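Local structure of chitosanase (Bacillus subtilis subsp. subtilis str. 168, 7C6C) at residues D127-T133 with P171-E177. The protein cleaves the beta-(1->4) linkages between D-glucosamine units inside partly acetylated chitosan chains, as a secreted glycosyl hydrolase of family 46. Sequence-based numbering, arbitrary orientation.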
ATOM      1  N   ASP A 127     -15.408  -5.434  -4.502  1.00 18.89           N
ATOM      2  CA  ASP A 127     -16.567  -6.084  -5.102  1.00 21.13           C
ATOM      3  C   ASP A 127     -17.428  -6.746  -4.039  1.00 21.77           C
ATOM      4  O   ASP A 127     -18.660  -6.643  -4.073  1.00 22.55           O
ATOM      5  CB  ASP A 127     -16.116  -7.136  -6.115  1.00 23.82           C
ATOM      6  CG  ASP A 127     -15.468  -6.536  -7.341  1.00 27.36           C
ATOM      7  OD1 ASP A 127     -15.564  -5.305  -7.530  1.00 28.69           O
ATOM      8  OD2 ASP A 127     -14.864  -7.307  -8.119  1.00 29.40           O
ATOM      9  N   ASN A 128     -16.795  -7.429  -3.079  1.00 22.21           N
ATOM     10  CA  ASN A 128     -17.555  -8.091  -2.023  1.00 23.37           C
ATOM     11  C   ASN A 128     -18.341  -7.095  -1.182  1.00 22.63           C
ATOM     12  O   ASN A 128     -19.429  -7.422  -0.689  1.00 23.42           O
ATOM     13  CB  ASN A 128     -16.624  -8.920  -1.134  1.00 25.45           C
ATOM     14  CG  ASN A 128     -15.934 -10.045  -1.890  1.00 28.58           C
ATOM     15  OD1 ASN A 128     -16.401 -10.483  -2.941  1.00 30.30           O
ATOM     16  ND2 ASN A 128     -14.823 -10.530  -1.343  1.00 29.20           N
ATOM     17  N   ALA A 129     -17.812  -5.887  -1.002  1.00 22.03           N
ATOM     18  CA  ALA A 129     -18.490  -4.843  -0.247  1.00 21.29           C
ATOM     19  C   ALA A 129     -19.460  -4.029  -1.095  1.00 21.62           C
ATOM     20  O   ALA A 129     -20.112  -3.123  -0.566  1.00 22.19           O
ATOM     21  CB  ALA A 129     -17.465  -3.915   0.415  1.00 21.26           C
ATOM     22  N   GLY A 130     -19.565  -4.322  -2.389  1.00 20.50           N
ATOM     23  CA  GLY A 130     -20.464  -3.576  -3.246  1.00 20.52           C
ATOM     24  C   GLY A 130     -20.013  -2.171  -3.578  1.00 20.42           C
ATOM     25  O   GLY A 130     -20.845  -1.324  -3.911  1.00 21.57           O
ATOM     26  N   LEU A 131     -18.714  -1.893  -3.497  1.00 19.58           N
ATOM     27  CA  LEU A 131     -18.228  -0.556  -3.804  1.00 19.54           C
ATOM     28  C   LEU A 131     -18.351  -0.299  -5.300  1.00 20.34           C
ATOM     29  O   LEU A 131     -17.969  -1.138  -6.122  1.00 22.83           O
ATOM     30  CB  LEU A 131     -16.774  -0.409  -3.353  1.00 18.89           C
ATOM     31  CG  LEU A 131     -16.526  -0.739  -1.879  1.00 18.79           C
ATOM     32  CD1 LEU A 131     -15.108  -0.392  -1.478  1.00 18.83           C
ATOM     33  CD2 LEU A 131     -17.522  -0.024  -0.986  1.00 19.29           C
ATOM     34  N   LYS A 132     -18.911   0.857  -5.656  1.00 19.03           N
ATOM     35  CA  LYS A 132     -19.049   1.231  -7.054  1.00 19.92           C
ATOM     36  C   LYS A 132     -18.179   2.404  -7.476  1.00 18.48           C
ATOM     37  O   LYS A 132     -17.941   2.567  -8.677  1.00 21.23           O
ATOM     38  CB  LYS A 132     -20.513   1.561  -7.381  1.00 22.09           C
ATOM     39  CG  LYS A 132     -21.456   0.376  -7.256  1.00 24.43           C
ATOM     40  CD  LYS A 132     -22.884   0.773  -7.617  1.00 27.26           C
ATOM     41  CE  LYS A 132     -23.813  -0.432  -7.646  1.00 29.80           C
ATOM     42  NZ  LYS A 132     -25.220  -0.027  -7.911  1.00 31.47           N
ATOM     43  N   THR A 133     -17.701   3.222  -6.542  1.00 15.37           N
ATOM     44  CA  THR A 133     -16.995   4.434  -6.929  1.00 14.57           C
ATOM     45  C   THR A 133     -15.502   4.180  -7.070  1.00 13.52           C
ATOM     46  O   THR A 133     -14.905   3.380  -6.343  1.00 13.63           O
ATOM     47  CB  THR A 133     -17.221   5.591  -5.947  1.00 14.76           C
ATOM     48  OG1 THR A 133     -16.584   5.304  -4.694  1.00 14.39           O
ATOM     49  CG2 THR A 133     -18.709   5.884  -5.745  1.00 15.57           C
ATOM     50  N   PRO A 171     -22.020  -1.145   1.466  1.00 23.68           N
ATOM     51  CA  PRO A 171     -22.869  -0.664   0.363  1.00 24.13           C
ATOM     52  C   PRO A 171     -23.639  -1.767  -0.345  1.00 25.39           C
ATOM     53  O   PRO A 171     -24.752  -1.518  -0.826  1.00 26.22           O
ATOM     54  CB  PRO A 171     -21.870   0.046  -0.560  1.00 23.56           C
ATOM     55  CG  PRO A 171     -20.844   0.567   0.386  1.00 23.02           C
ATOM     56  CD  PRO A 171     -20.675  -0.536   1.411  1.00 22.95           C
ATOM     57  N   LYS A 172     -23.088  -2.984  -0.407  1.00 26.32           N
ATOM     58  CA  LYS A 172     -23.841  -4.104  -0.962  1.00 28.16           C
ATOM     59  C   LYS A 172     -25.132  -4.347  -0.188  1.00 28.81           C
ATOM     60  O   LYS A 172     -26.152  -4.715  -0.781  1.00 29.26           O
ATOM     61  CB  LYS A 172     -22.974  -5.364  -0.976  1.00 29.83           C
ATOM     62  CG  LYS A 172     -23.723  -6.636  -1.336  1.00 32.81           C
ATOM     63  CD  LYS A 172     -22.822  -7.624  -2.061  1.00 35.48           C
ATOM     64  CE  LYS A 172     -22.459  -7.125  -3.453  1.00 37.64           C
ATOM     65  NZ  LYS A 172     -21.367  -7.937  -4.070  1.00 38.43           N
ATOM     66  N   ASP A 173     -25.113  -4.122   1.127  1.00 29.26           N
ATOM     67  CA  ASP A 173     -26.302  -4.263   1.959  1.00 30.24           C
ATOM     68  C   ASP A 173     -27.262  -3.090   1.827  1.00 30.68           C
ATOM     69  O   ASP A 173     -28.347  -3.131   2.416  1.00 31.88           O
ATOM     70  CB  ASP A 173     -25.888  -4.401   3.424  1.00 31.12           C
ATOM     71  CG  ASP A 173     -25.005  -5.605   3.670  1.00 32.19           C
ATOM     72  OD1 ASP A 173     -25.266  -6.672   3.073  1.00 33.20           O
ATOM     73  OD2 ASP A 173     -24.049  -5.480   4.459  1.00 32.55           O
ATOM     74  N   GLY A 174     -26.895  -2.044   1.087  1.00 30.15           N
ATOM     75  CA  GLY A 174     -27.752  -0.889   0.903  1.00 29.62           C
ATOM     76  C   GLY A 174     -27.274   0.375   1.578  1.00 28.77           C
ATOM     77  O   GLY A 174     -27.922   1.416   1.426  1.00 29.20           O
ATOM     78  N   ILE A 175     -26.162   0.329   2.314  1.00 27.79           N
ATOM     79  CA  ILE A 175     -25.639   1.531   2.947  1.00 26.54           C
ATOM     80  C   ILE A 175     -25.099   2.473   1.879  1.00 25.25           C
ATOM     81  O   ILE A 175     -24.435   2.045   0.925  1.00 25.51           O
ATOM     82  CB  ILE A 175     -24.558   1.165   3.978  1.00 26.25           C
ATOM     83  CG1 ILE A 175     -25.128   0.214   5.034  1.00 26.80           C
ATOM     84  CG2 ILE A 175     -23.988   2.420   4.632  1.00 25.91           C
ATOM     85  CD1 ILE A 175     -26.401   0.714   5.685  1.00 27.16           C
ATOM     86  N   ASP A 176     -25.395   3.762   2.029  1.00 24.10           N
ATOM     87  CA  ASP A 176     -24.888   4.760   1.098  1.00 22.94           C
ATOM     88  C   ASP A 176     -23.365   4.698   1.052  1.00 21.47           C
ATOM     89  O   ASP A 176     -22.697   4.754   2.088  1.00 21.65           O
ATOM     90  CB  ASP A 176     -25.345   6.144   1.544  1.00 23.31           C
ATOM     91  CG  ASP A 176     -24.879   7.237   0.612  1.00 24.80           C
ATOM     92  OD1 ASP A 176     -23.735   7.702   0.764  1.00 25.07           O
ATOM     93  OD2 ASP A 176     -25.655   7.622  -0.287  1.00 27.23           O
ATOM     94  N   GLU A 177     -22.817   4.593  -0.162  1.00 20.30           N
ATOM     95  CA  GLU A 177     -21.381   4.361  -0.302  1.00 19.11           C
ATOM     96  C   GLU A 177     -20.564   5.564   0.156  1.00 18.06           C
ATOM     97  O   GLU A 177     -19.468   5.400   0.706  1.00 18.36           O
ATOM     98  CB  GLU A 177     -21.035   3.980  -1.741  1.00 18.49           C
ATOM     99  CG  GLU A 177     -19.539   3.802  -1.978  1.00 17.79           C
ATOM    100  CD  GLU A 177     -19.216   3.134  -3.298  1.00 17.67           C
ATOM    101  OE1 GLU A 177     -20.118   2.522  -3.910  1.00 18.85           O
ATOM    102  OE2 GLU A 177     -18.049   3.205  -3.724  1.00 16.92           O
TER
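Glu177 spreads its carboxylate against the backbone of Lys132 and Thr133, and this is the tight end of the contact. OE1 of Glu177 takes the backbone N-H of Lys132 at 2.7 Å, nearly straight at 168° and on the syn side. OE2 of Glu177 takes the backbone N of Thr133 at 2.8 Å, also syn. The hydroxyl OG1 of Thr133 donates to the same OE2 of Glu177 over 2.7 Å, from well above the carboxylate plane. Both Thr133 donors come from one face of that plane. Three bonds thus fix the rotation of the carboxylate. The chain of Glu177 leaves anti to its own backbone N (chi1 177°) and runs extended, which carries the acid across to residues 132-133.

Next to this, CD2 of Leu131 packs on CG of Pro171 at 3.6 Å. Just past helix 104-128, Gly130 has positive phi and completes a Schellman motif. The CA of Gly130 lies 3.8 Å from CB of Lys172, so the two backbones come close here. Lys172 N donates to Ala129 O at 3.0 Å, from above the carbonyl plane.

The looser side is the exposed Lys172. Its chain bends at chi2 and chi3 so that NZ meets Asp127 O at the helix end. Gly130 N reaches that oxygen from the opposite face. Lys132, also exposed, turns its amine away from 171-177.

The contact lies at the surface, away from the probable catalytic residues Glu19 and Asp35 and from the malate pocket. It ties the turn between helices 104-128 and 134-147 to the loop between helices 156-167 and 177-193. Thr133 also caps helix 134-147 through Ala136 N, while Trp180 of helix 177-193 touches both Leu131 and Pro171.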